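Local coordinates for TIGR00266 family protein (Pseudomonas aeruginosa, PDB 1YOX) that is of unknown function but belongs to the AIM24 family, which is named for mitochondrial biogenesis and placed in the cupin clan, at residues D43-R49 and M77-E83; A36-G42 and Q88-A93; E7-R11 and I22-E28. One frame throughout, in Å; residues are numbered along the deposited sequence.

Contact 1 (D43-R49 and M77-E83)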
loop_
_atom_site.group_PDB
_atom_site.type_symbol
_atom_site.label_atom_id
_atom_site.label_comp_id
_atom_site.label_asym_id
_atom_site.label_seq_id
_atom_site.Cartn_x
_atom_site.Cartn_y
_atom_site.Cartn_z
ATOM N N ASP C 43 -24.623 6.413 17.767
ATOM C CA ASP C 43 -24.600 7.365 18.883
ATOM C C ASP C 43 -23.197 7.844 19.221
ATOM O O ASP C 43 -22.976 8.340 20.323
ATOM C CB ASP C 43 -25.283 6.768 20.139
ATOM C CG ASP C 43 -26.573 5.995 19.816
ATOM O OD1 ASP C 43 -26.901 5.047 20.571
ATOM O OD2 ASP C 43 -27.248 6.324 18.804
ATOM N N ILE C 44 -22.247 7.658 18.293
ATOM C CA ILE C 44 -20.929 8.338 18.359
ATOM C C ILE C 44 -21.028 9.816 17.977
ATOM O O ILE C 44 -21.507 10.142 16.916
ATOM C CB ILE C 44 -19.837 7.649 17.493
ATOM C CG1 ILE C 44 -19.296 6.423 18.216
ATOM C CG2 ILE C 44 -18.626 8.597 17.228
ATOM C CD1 ILE C 44 -19.799 5.186 17.635
ATOM N N ARG C 45 -20.599 10.687 18.879
ATOM C CA ARG C 45 -20.441 12.117 18.609
ATOM C C ARG C 45 -18.955 12.512 18.615
ATOM O O ARG C 45 -18.128 11.936 19.347
ATOM C CB ARG C 45 -21.189 12.958 19.657
ATOM C CG ARG C 45 -22.729 12.785 19.694
ATOM C CD ARG C 45 -23.420 13.383 18.470
ATOM N NE ARG C 45 -24.726 12.767 18.249
ATOM C CZ ARG C 45 -24.958 11.762 17.406
ATOM N NH1 ARG C 45 -23.974 11.235 16.679
ATOM N NH2 ARG C 45 -26.184 11.273 17.300
ATOM N N PHE C 46 -18.627 13.503 17.799
ATOM C CA PHE C 46 -17.237 13.948 17.620
ATOM C C PHE C 46 -17.102 15.455 17.835
ATOM O O PHE C 46 -17.952 16.233 17.384
ATOM C CB PHE C 46 -16.746 13.571 16.225
ATOM C CG PHE C 46 -17.692 13.966 15.129
ATOM C CD1 PHE C 46 -17.712 15.272 14.641
ATOM C CD2 PHE C 46 -18.571 13.039 14.593
ATOM C CE1 PHE C 46 -18.595 15.649 13.626
ATOM C CE2 PHE C 46 -19.457 13.396 13.575
ATOM C CZ PHE C 46 -19.471 14.705 13.088
ATOM N N THR C 47 -16.048 15.872 18.526
ATOM C CA THR C 47 -15.824 17.295 18.750
ATOM C C THR C 47 -14.357 17.679 18.551
ATOM O O THR C 47 -13.450 16.981 19.047
ATOM C CB THR C 47 -16.365 17.728 20.133
ATOM O OG1 THR C 47 -17.775 17.462 20.186
ATOM C CG2 THR C 47 -16.119 19.223 20.397
ATOM N N ALA C 48 -14.148 18.767 17.796
ATOM C CA ALA C 48 -12.828 19.377 17.583
ATOM C C ALA C 48 -12.240 19.823 18.911
ATOM O O ALA C 48 -12.722 20.767 19.526
ATOM C CB ALA C 48 -12.926 20.567 16.609
ATOM N N ARG C 49 -11.197 19.123 19.342
ATOM C CA ARG C 49 -10.615 19.247 20.694
ATOM C C ARG C 49 -11.669 19.236 21.815
ATOM O O ARG C 49 -12.360 20.229 22.067
ATOM C CB ARG C 49 -9.672 20.459 20.808
ATOM C CG ARG C 49 -8.872 20.788 19.537
ATOM C CD ARG C 49 -7.648 21.652 19.858
ATOM N NE ARG C 49 -6.396 20.951 19.561
ATOM C CZ ARG C 49 -5.839 20.012 20.329
ATOM N NH1 ARG C 49 -6.419 19.640 21.470
ATOM N NH2 ARG C 49 -4.695 19.445 19.950
HETATM N N MSE C 77 -6.654 17.600 17.398
HETATM C CA MSE C 77 -7.182 16.330 17.879
HETATM C C MSE C 77 -8.694 16.341 17.872
HETATM O O MSE C 77 -9.308 17.299 18.335
HETATM C CB MSE C 77 -6.704 16.056 19.307
HETATM C CG MSE C 77 -5.297 15.466 19.437
HETATM SE SE MSE C 77 -5.194 13.592 18.862
HETATM C CE MSE C 77 -4.762 13.904 16.941
ATOM N N THR C 78 -9.312 15.282 17.362
ATOM C CA THR C 78 -10.760 15.159 17.512
ATOM C C THR C 78 -11.127 14.106 18.550
ATOM O O THR C 78 -10.491 13.065 18.644
ATOM C CB THR C 78 -11.475 14.872 16.199
ATOM O OG1 THR C 78 -10.960 13.660 15.639
ATOM C CG2 THR C 78 -11.300 16.034 15.218
ATOM N N HIS C 79 -12.142 14.415 19.345
ATOM C CA HIS C 79 -12.642 13.514 20.386
ATOM C C HIS C 79 -13.886 12.796 19.876
ATOM O O HIS C 79 -14.832 13.431 19.409
ATOM C CB HIS C 79 -12.979 14.294 21.665
ATOM C CG HIS C 79 -11.783 14.785 22.420
ATOM N ND1 HIS C 79 -10.687 15.356 21.805
ATOM C CD2 HIS C 79 -11.516 14.802 23.745
ATOM C CE1 HIS C 79 -9.796 15.698 22.717
ATOM N NE2 HIS C 79 -10.278 15.378 23.904
ATOM N N PHE C 80 -13.869 11.477 19.948
ATOM C CA PHE C 80 -15.051 10.670 19.614
ATOM C C PHE C 80 -15.631 10.077 20.902
ATOM O O PHE C 80 -14.978 9.297 21.577
ATOM C CB PHE C 80 -14.686 9.572 18.598
ATOM C CG PHE C 80 -14.231 10.113 17.265
ATOM C CD1 PHE C 80 -12.921 10.590 17.094
ATOM C CD2 PHE C 80 -15.107 10.183 16.192
ATOM C CE1 PHE C 80 -12.504 11.118 15.867
ATOM C CE2 PHE C 80 -14.679 10.695 14.941
ATOM C CZ PHE C 80 -13.384 11.155 14.785
ATOM N N THR C 81 -16.851 10.475 21.247
ATOM C CA THR C 81 -17.504 9.970 22.457
ATOM C C THR C 81 -18.765 9.171 22.155
ATOM O O THR C 81 -19.530 9.502 21.222
ATOM C CB THR C 81 -17.800 11.104 23.464
ATOM O OG1 THR C 81 -16.600 11.844 23.669
ATOM C CG2 THR C 81 -18.232 10.540 24.830
ATOM N N ASN C 82 -18.950 8.104 22.943
ATOM C CA ASN C 82 -20.208 7.346 22.992
ATOM C C ASN C 82 -21.286 8.070 23.839
ATOM O O ASN C 82 -21.211 8.107 25.079
ATOM C CB ASN C 82 -19.939 5.954 23.539
ATOM C CG ASN C 82 -21.175 5.042 23.532
ATOM O OD1 ASN C 82 -21.060 3.839 23.789
ATOM N ND2 ASN C 82 -22.328 5.592 23.225
ATOM N N GLU C 83 -22.269 8.641 23.144
ATOM C CA GLU C 83 -23.360 9.392 23.765
ATOM C C GLU C 83 -24.636 8.562 23.881
ATOM O O GLU C 83 -25.722 9.113 24.129
ATOM C CB GLU C 83 -23.689 10.634 22.930
ATOM C CG GLU C 83 -22.494 11.483 22.581
ATOM C CD GLU C 83 -22.350 12.661 23.508
ATOM O OE1 GLU C 83 -22.941 13.714 23.182
ATOM O OE2 GLU C 83 -21.681 12.529 24.565
#
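F80 lays the CD2-CE2 side of its ring against two neighbours on the strand 44-48: F46 CB lies 3.8 Å from F80 CD2, and I44 CG2 reaches the same F80 CD2 at the ring edge, near its plane, at 4.0 Å. In I44, CG1 lies beside the backbone N (chi1 -79°), which leaves CG2 to meet the ring. F46 behaves differently: chi1 49° folds its CG in over its own main chain and carries the ring away from the partner strand, where it packs on M40 and on G198 of the second subunit. I44, F46, F80 and N82 share the face that looks onto strands 88-92 and 37-40, and the F80 ring meets F92 there edge-to-face.

The backbones form an antiparallel pair at the edge of a six-stranded sheet, with 44-48 as its outermost strand in this chain. R45 and T81 exchange two bonds, R45 N to T81 O and T81 N to R45 O, the second 2.7 Å long; T47 and H79 do likewise. Beyond the strands, R49 N donates to M77 O over 2.8 Å, and the R49 guanidinium spreads one face over M77 N, 3.6 Å above the plane. R45, T47, H79 and T81 line the other face, where H79 turns one ring face, toward its rim, to R49 C, and T81 OG1 is bonded to T29 OG1.

H79 ND1, buried here without a modelled partner, is probably a polar cost, so cohesion rests on the backbone bonds and the apolar packing of I44, F46 and F80.

Contact 2 (A36-G42 and Q88-A93)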
loop_
_atom_site.group_PDB
_atom_site.type_symbol
_atom_site.label_atom_id
_atom_site.label_comp_id
_atom_site.label_asym_id
_atom_site.label_seq_id
_atom_site.Cartn_x
_atom_site.Cartn_y
_atom_site.Cartn_z
ATOM N N ALA C 36 -8.348 10.359 9.898
ATOM C CA ALA C 36 -8.146 8.915 10.061
ATOM C C ALA C 36 -9.418 8.047 10.252
ATOM O O ALA C 36 -9.368 6.832 10.048
ATOM C CB ALA C 36 -7.147 8.639 11.146
HETATM N N MSE C 37 -10.548 8.650 10.609
HETATM C CA MSE C 37 -11.760 7.868 10.829
HETATM C C MSE C 37 -12.334 7.266 9.536
HETATM O O MSE C 37 -12.485 7.970 8.519
HETATM C CB MSE C 37 -12.824 8.700 11.556
HETATM C CG MSE C 37 -13.858 9.317 10.636
HETATM SE SE MSE C 37 -15.438 8.167 10.371
HETATM C CE MSE C 37 -15.573 7.952 12.232
ATOM N N ASN C 38 -12.658 5.979 9.589
ATOM C CA ASN C 38 -13.308 5.271 8.473
ATOM C C ASN C 38 -14.823 5.176 8.626
ATOM O O ASN C 38 -15.556 5.299 7.629
ATOM C CB ASN C 38 -12.832 3.835 8.365
ATOM C CG ASN C 38 -11.346 3.698 8.121
ATOM O OD1 ASN C 38 -10.751 2.733 8.594
ATOM N ND2 ASN C 38 -10.748 4.608 7.359
ATOM N N TYR C 39 -15.281 4.872 9.845
ATOM C CA TYR C 39 -16.695 4.715 10.128
ATOM C C TYR C 39 -17.013 4.827 11.607
ATOM O O TYR C 39 -16.167 4.612 12.468
ATOM C CB TYR C 39 -17.280 3.405 9.541
ATOM C CG TYR C 39 -16.758 2.130 10.186
ATOM C CD1 TYR C 39 -15.768 1.384 9.557
ATOM C CD2 TYR C 39 -17.243 1.678 11.422
ATOM C CE1 TYR C 39 -15.262 0.236 10.119
ATOM C CE2 TYR C 39 -16.718 0.504 12.009
ATOM C CZ TYR C 39 -15.731 -0.210 11.337
ATOM O OH TYR C 39 -15.175 -1.372 11.846
HETATM N N MSE C 40 -18.266 5.152 11.884
HETATM C CA MSE C 40 -18.756 5.230 13.244
HETATM C C MSE C 40 -20.230 4.864 13.292
HETATM O O MSE C 40 -21.007 5.215 12.397
HETATM C CB MSE C 40 -18.477 6.609 13.884
HETATM C CG MSE C 40 -18.927 7.793 13.089
HETATM SE SE MSE C 40 -18.272 9.543 13.759
HETATM C CE MSE C 40 -18.938 10.533 12.141
ATOM N N THR C 41 -20.579 4.129 14.341
ATOM C CA THR C 41 -21.962 3.778 14.655
ATOM C C THR C 41 -22.756 4.969 15.199
ATOM O O THR C 41 -22.225 6.076 15.377
ATOM C CB THR C 41 -22.044 2.541 15.626
ATOM O OG1 THR C 41 -21.311 2.821 16.816
ATOM C CG2 THR C 41 -21.486 1.285 14.987
ATOM N N GLY C 42 -24.034 4.721 15.480
ATOM C CA GLY C 42 -25.060 5.765 15.482
ATOM C C GLY C 42 -24.983 6.815 16.559
ATOM O O GLY C 42 -25.254 7.993 16.304
ATOM N N GLN C 88 -20.734 1.253 21.438
ATOM C CA GLN C 88 -20.619 1.835 20.115
ATOM C C GLN C 88 -19.201 1.666 19.562
ATOM O O GLN C 88 -18.257 1.321 20.285
ATOM C CB GLN C 88 -21.001 3.311 20.137
ATOM C CG GLN C 88 -22.413 3.636 20.612
ATOM C CD GLN C 88 -23.486 3.209 19.638
ATOM O OE1 GLN C 88 -23.322 3.322 18.431
ATOM N NE2 GLN C 88 -24.608 2.708 20.167
ATOM N N HIS C 89 -19.048 1.924 18.270
ATOM C CA HIS C 89 -17.793 1.655 17.602
ATOM C C HIS C 89 -17.396 2.793 16.667
ATOM O O HIS C 89 -18.268 3.446 16.052
ATOM C CB HIS C 89 -17.881 0.343 16.833
ATOM C CG HIS C 89 -18.282 -0.825 17.678
ATOM N ND1 HIS C 89 -17.367 -1.689 18.250
ATOM C CD2 HIS C 89 -19.508 -1.288 18.030
ATOM C CE1 HIS C 89 -18.015 -2.621 18.928
ATOM N NE2 HIS C 89 -19.313 -2.397 18.812
ATOM N N VAL C 90 -16.080 3.018 16.577
ATOM C CA VAL C 90 -15.468 3.925 15.598
ATOM C C VAL C 90 -14.162 3.288 15.126
ATOM O O VAL C 90 -13.365 2.888 15.957
ATOM C CB VAL C 90 -15.040 5.282 16.215
ATOM C CG1 VAL C 90 -14.854 6.335 15.131
ATOM C CG2 VAL C 90 -15.985 5.761 17.276
ATOM N N ALA C 91 -13.926 3.243 13.816
ATOM C CA ALA C 91 -12.679 2.709 13.268
ATOM C C ALA C 91 -11.741 3.805 12.674
ATOM O O ALA C 91 -12.213 4.837 12.157
ATOM C CB ALA C 91 -12.965 1.602 12.237
ATOM N N PHE C 92 -10.429 3.556 12.768
ATOM C CA PHE C 92 -9.387 4.490 12.335
ATOM C C PHE C 92 -8.345 3.742 11.538
ATOM O O PHE C 92 -8.080 2.585 11.839
ATOM C CB PHE C 92 -8.704 5.176 13.534
ATOM C CG PHE C 92 -9.660 5.910 14.423
ATOM C CD1 PHE C 92 -10.068 5.346 15.636
ATOM C CD2 PHE C 92 -10.177 7.141 14.036
ATOM C CE1 PHE C 92 -10.950 5.989 16.450
ATOM C CE2 PHE C 92 -11.078 7.819 14.835
ATOM C CZ PHE C 92 -11.466 7.255 16.062
ATOM N N ALA C 93 -7.799 4.398 10.502
ATOM C CA ALA C 93 -6.651 3.899 9.703
ATOM C C ALA C 93 -5.791 5.075 9.212
ATOM O O ALA C 93 -6.301 6.187 8.954
ATOM C CB ALA C 93 -7.112 3.086 8.536
#
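Y39 reaches across to A91 with its ring. Its CB starts on the face of the sheet shared with A91, and chi1 67° tucks CG close over its own main chain, bringing the ring back over the partner strand. CD1 and CE2 each pass A91 CB at 3.9 Å; CE1 and CZ come closest to that methyl, both at 3.4 Å, and A91 CB stands 3.6 Å from the centroid of the Y39 ring, 24° off the normal, a CH-pi contact over one face. At the tip, Y39 OH lies 3.7 Å from A91 CB and is hydrogen-bonded to E21 of strand 19-24.

On the reverse face M37, M40, V90 and F92 point into the interior against F80. The selenomethionine M37 sets CE on V90 CG1 at a tight 3.4 Å, the two side chains crossing at about a right angle, while M37 CB packs on F92 CE2.

Strand 37-40 is outermost in the four-stranded antiparallel sheet of this mainly beta protein, but Y39 and M40 pair with an antiparallel strand of the second subunit, so the sheet runs on across the interface. Inside the chain, N38 N donates to A91 O and A91 N to Y39 O; N38 and Y39 together face A91, a classic beta bulge.

At the far end T41 OG1 substitutes for a backbone acceptor: H89 N donates to it at 2.8 Å, nearly straight at 173°, and T41 OG1 donates a hydrogen bond to Q88 OE1 over 2.6 Å.

Contact 3 (E7-R11 and I22-E28)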
loop_
_atom_site.group_PDB
_atom_site.type_symbol
_atom_site.label_atom_id
_atom_site.label_comp_id
_atom_site.label_asym_id
_atom_site.label_seq_id
_atom_site.Cartn_x
_atom_site.Cartn_y
_atom_site.Cartn_z
ATOM N N GLU C 7 -9.130 0.675 29.871
ATOM C CA GLU C 7 -10.169 1.702 29.484
ATOM C C GLU C 7 -10.840 1.354 28.138
ATOM O O GLU C 7 -12.066 1.240 28.071
ATOM C CB GLU C 7 -9.604 3.148 29.496
ATOM C CG GLU C 7 -10.571 4.212 28.934
ATOM C CD GLU C 7 -10.408 5.658 29.493
ATOM O OE1 GLU C 7 -9.670 5.906 30.506
ATOM O OE2 GLU C 7 -11.072 6.554 28.892
ATOM N N LEU C 8 -10.037 1.164 27.084
ATOM C CA LEU C 8 -10.584 0.908 25.741
ATOM C C LEU C 8 -10.454 -0.520 25.252
ATOM O O LEU C 8 -9.372 -1.094 25.283
ATOM C CB LEU C 8 -9.960 1.849 24.701
ATOM C CG LEU C 8 -10.350 3.334 24.765
ATOM C CD1 LEU C 8 -9.743 4.082 23.580
ATOM C CD2 LEU C 8 -11.875 3.567 24.857
ATOM N N ASP C 9 -11.568 -1.081 24.782
ATOM C CA ASP C 9 -11.528 -2.291 23.982
ATOM C C ASP C 9 -11.424 -1.950 22.498
ATOM O O ASP C 9 -11.845 -0.889 22.055
ATOM C CB ASP C 9 -12.729 -3.205 24.247
ATOM C CG ASP C 9 -12.762 -3.717 25.690
ATOM O OD1 ASP C 9 -12.182 -4.788 25.967
ATOM O OD2 ASP C 9 -13.343 -3.025 26.555
ATOM N N TYR C 10 -10.869 -2.884 21.738
ATOM C CA TYR C 10 -10.614 -2.669 20.342
ATOM C C TYR C 10 -10.396 -4.012 19.696
ATOM O O TYR C 10 -10.194 -5.008 20.381
ATOM C CB TYR C 10 -9.360 -1.795 20.156
ATOM C CG TYR C 10 -8.118 -2.490 20.617
ATOM C CD1 TYR C 10 -7.376 -3.280 19.741
ATOM C CD2 TYR C 10 -7.697 -2.396 21.946
ATOM C CE1 TYR C 10 -6.250 -3.945 20.169
ATOM C CE2 TYR C 10 -6.542 -3.063 22.378
ATOM C CZ TYR C 10 -5.842 -3.828 21.487
ATOM O OH TYR C 10 -4.715 -4.472 21.896
ATOM N N ARG C 11 -10.466 -4.026 18.371
ATOM C CA ARG C 11 -9.937 -5.115 17.577
ATOM C C ARG C 11 -9.243 -4.486 16.365
ATOM O O ARG C 11 -9.698 -3.486 15.830
ATOM C CB ARG C 11 -11.035 -6.085 17.153
ATOM C CG ARG C 11 -12.280 -5.404 16.602
ATOM C CD ARG C 11 -13.390 -6.399 16.294
ATOM N NE ARG C 11 -14.437 -5.770 15.482
ATOM C CZ ARG C 11 -14.846 -6.213 14.291
ATOM N NH1 ARG C 11 -14.311 -7.307 13.737
ATOM N NH2 ARG C 11 -15.800 -5.551 13.653
ATOM N N ILE C 22 -12.278 0.728 17.485
ATOM C CA ILE C 22 -12.349 1.027 18.901
ATOM C C ILE C 22 -13.784 0.842 19.366
ATOM O O ILE C 22 -14.715 1.392 18.782
ATOM C CB ILE C 22 -11.948 2.494 19.182
ATOM C CG1 ILE C 22 -10.557 2.833 18.571
ATOM C CG2 ILE C 22 -12.058 2.807 20.707
ATOM C CD1 ILE C 22 -9.355 2.163 19.249
ATOM N N GLU C 23 -13.944 0.040 20.420
ATOM C CA GLU C 23 -15.239 -0.191 21.048
ATOM C C GLU C 23 -15.393 0.757 22.239
ATOM O O GLU C 23 -14.620 0.687 23.192
ATOM C CB GLU C 23 -15.338 -1.650 21.494
ATOM C CG GLU C 23 -16.671 -2.004 22.137
ATOM C CD GLU C 23 -16.823 -3.487 22.317
ATOM O OE1 GLU C 23 -17.104 -4.174 21.303
ATOM O OE2 GLU C 23 -16.636 -3.970 23.463
ATOM N N LEU C 24 -16.376 1.643 22.155
ATOM C CA LEU C 24 -16.644 2.646 23.187
ATOM C C LEU C 24 -17.847 2.247 24.056
ATOM O O LEU C 24 -18.942 2.079 23.528
ATOM C CB LEU C 24 -16.942 3.999 22.511
ATOM C CG LEU C 24 -15.885 5.104 22.277
ATOM C CD1 LEU C 24 -14.455 4.613 22.282
ATOM C CD2 LEU C 24 -16.168 5.953 21.069
ATOM N N ASP C 25 -17.646 2.090 25.377
ATOM C CA ASP C 25 -18.783 2.020 26.326
ATOM C C ASP C 25 -19.430 3.397 26.525
ATOM O O ASP C 25 -18.822 4.428 26.173
ATOM C CB ASP C 25 -18.366 1.376 27.640
ATOM C CG ASP C 25 -17.806 -0.030 27.437
ATOM O OD1 ASP C 25 -18.367 -0.786 26.606
ATOM O OD2 ASP C 25 -16.784 -0.370 28.080
ATOM N N PRO C 26 -20.698 3.441 27.016
ATOM C CA PRO C 26 -21.338 4.742 27.186
ATOM C C PRO C 26 -20.475 5.692 28.011
ATOM O O PRO C 26 -19.892 5.281 29.009
ATOM C CB PRO C 26 -22.619 4.394 27.935
ATOM C CG PRO C 26 -22.944 3.036 27.457
ATOM C CD PRO C 26 -21.620 2.340 27.369
ATOM N N GLY C 27 -20.361 6.937 27.559
ATOM C CA GLY C 27 -19.522 7.932 28.226
ATOM C C GLY C 27 -18.040 7.893 27.874
ATOM O O GLY C 27 -17.332 8.820 28.238
ATOM N N GLU C 28 -17.571 6.849 27.163
ATOM C CA GLU C 28 -16.123 6.668 26.864
ATOM C C GLU C 28 -15.628 7.465 25.644
ATOM O O GLU C 28 -16.407 7.830 24.768
ATOM C CB GLU C 28 -15.763 5.183 26.685
ATOM C CG GLU C 28 -15.866 4.323 27.946
ATOM C CD GLU C 28 -15.154 2.978 27.787
ATOM O OE1 GLU C 28 -15.066 2.462 26.646
ATOM O OE2 GLU C 28 -14.664 2.432 28.806
HETATM O O HOH W 1 -14.447 0.225 25.801
#
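L8 meets the facing strand with both methyls: its CD1 touches I22 CG2 at 3.9 Å and its CD2 touches L24 CD1 at 3.8 Å. The two segments belong to the beta hairpin of strands 9-13 and 19-24, which forms one side of the four-stranded antiparallel sheet. L8 holds CG anti to its carbonyl carbon, with chi2 extended at -175°; its side chain runs next to that of L24, pointing the same way, and meets I22 at a slant.

I22 divides its branches between two partners. CG2 goes to L8, whereas CD1, carried on CG1, approaches Y10 CB at 4.1 Å. In Y10, chi1 66° wedges CG between N and C of its own backbone and leads the ring off the partner strand to an edge-to-face meeting with F158 of strand 156-162. Deeper in, I22 packs on F92 and C121.

On the opposite face D9 and E23 pair. E23 N donates to D9 O at 2.8 Å; in place of the pair's second bond a water sits 2.7 Å from E23 O and weakly accepts from D9 N at 3.3 Å. The E23 side chain runs out extended, its OE2 near D9 CB; a long, weak ion pair with K87 may partly offset the like charges here.

The chain then leaves the strand through a type II turn from D25 to E28, with G27 at positive phi. E28 stretches back toward the start of the hairpin, sliding past L8 in the reverse direction, and its OE1 takes a 2.9 Å bond from D25 N, which meets it from above the carboxylate plane.

How the contacts relate
Contacts 2 and 3 share one four-stranded sheet, where strands 19-24 and 88-92 run side by side through bonds such as L24 N to Q88 O; contact 1 forms the edge of a six-stranded sheet facing it. N82 of contact 1 bonds through its backbone to G27 and E28 of contact 3. Contact 2 is the buried one, rich in apolar side chains, and it meets the second subunit broadly. Contacts 1 and 3 are partly buried: each turns a mostly apolar face inward and a polar face outward, regular paired backbone bonds dominating in contact 1, leucine and isoleucine packing and acidic side chains in contact 3. Along the chain, contact 1 nests inside contact 2.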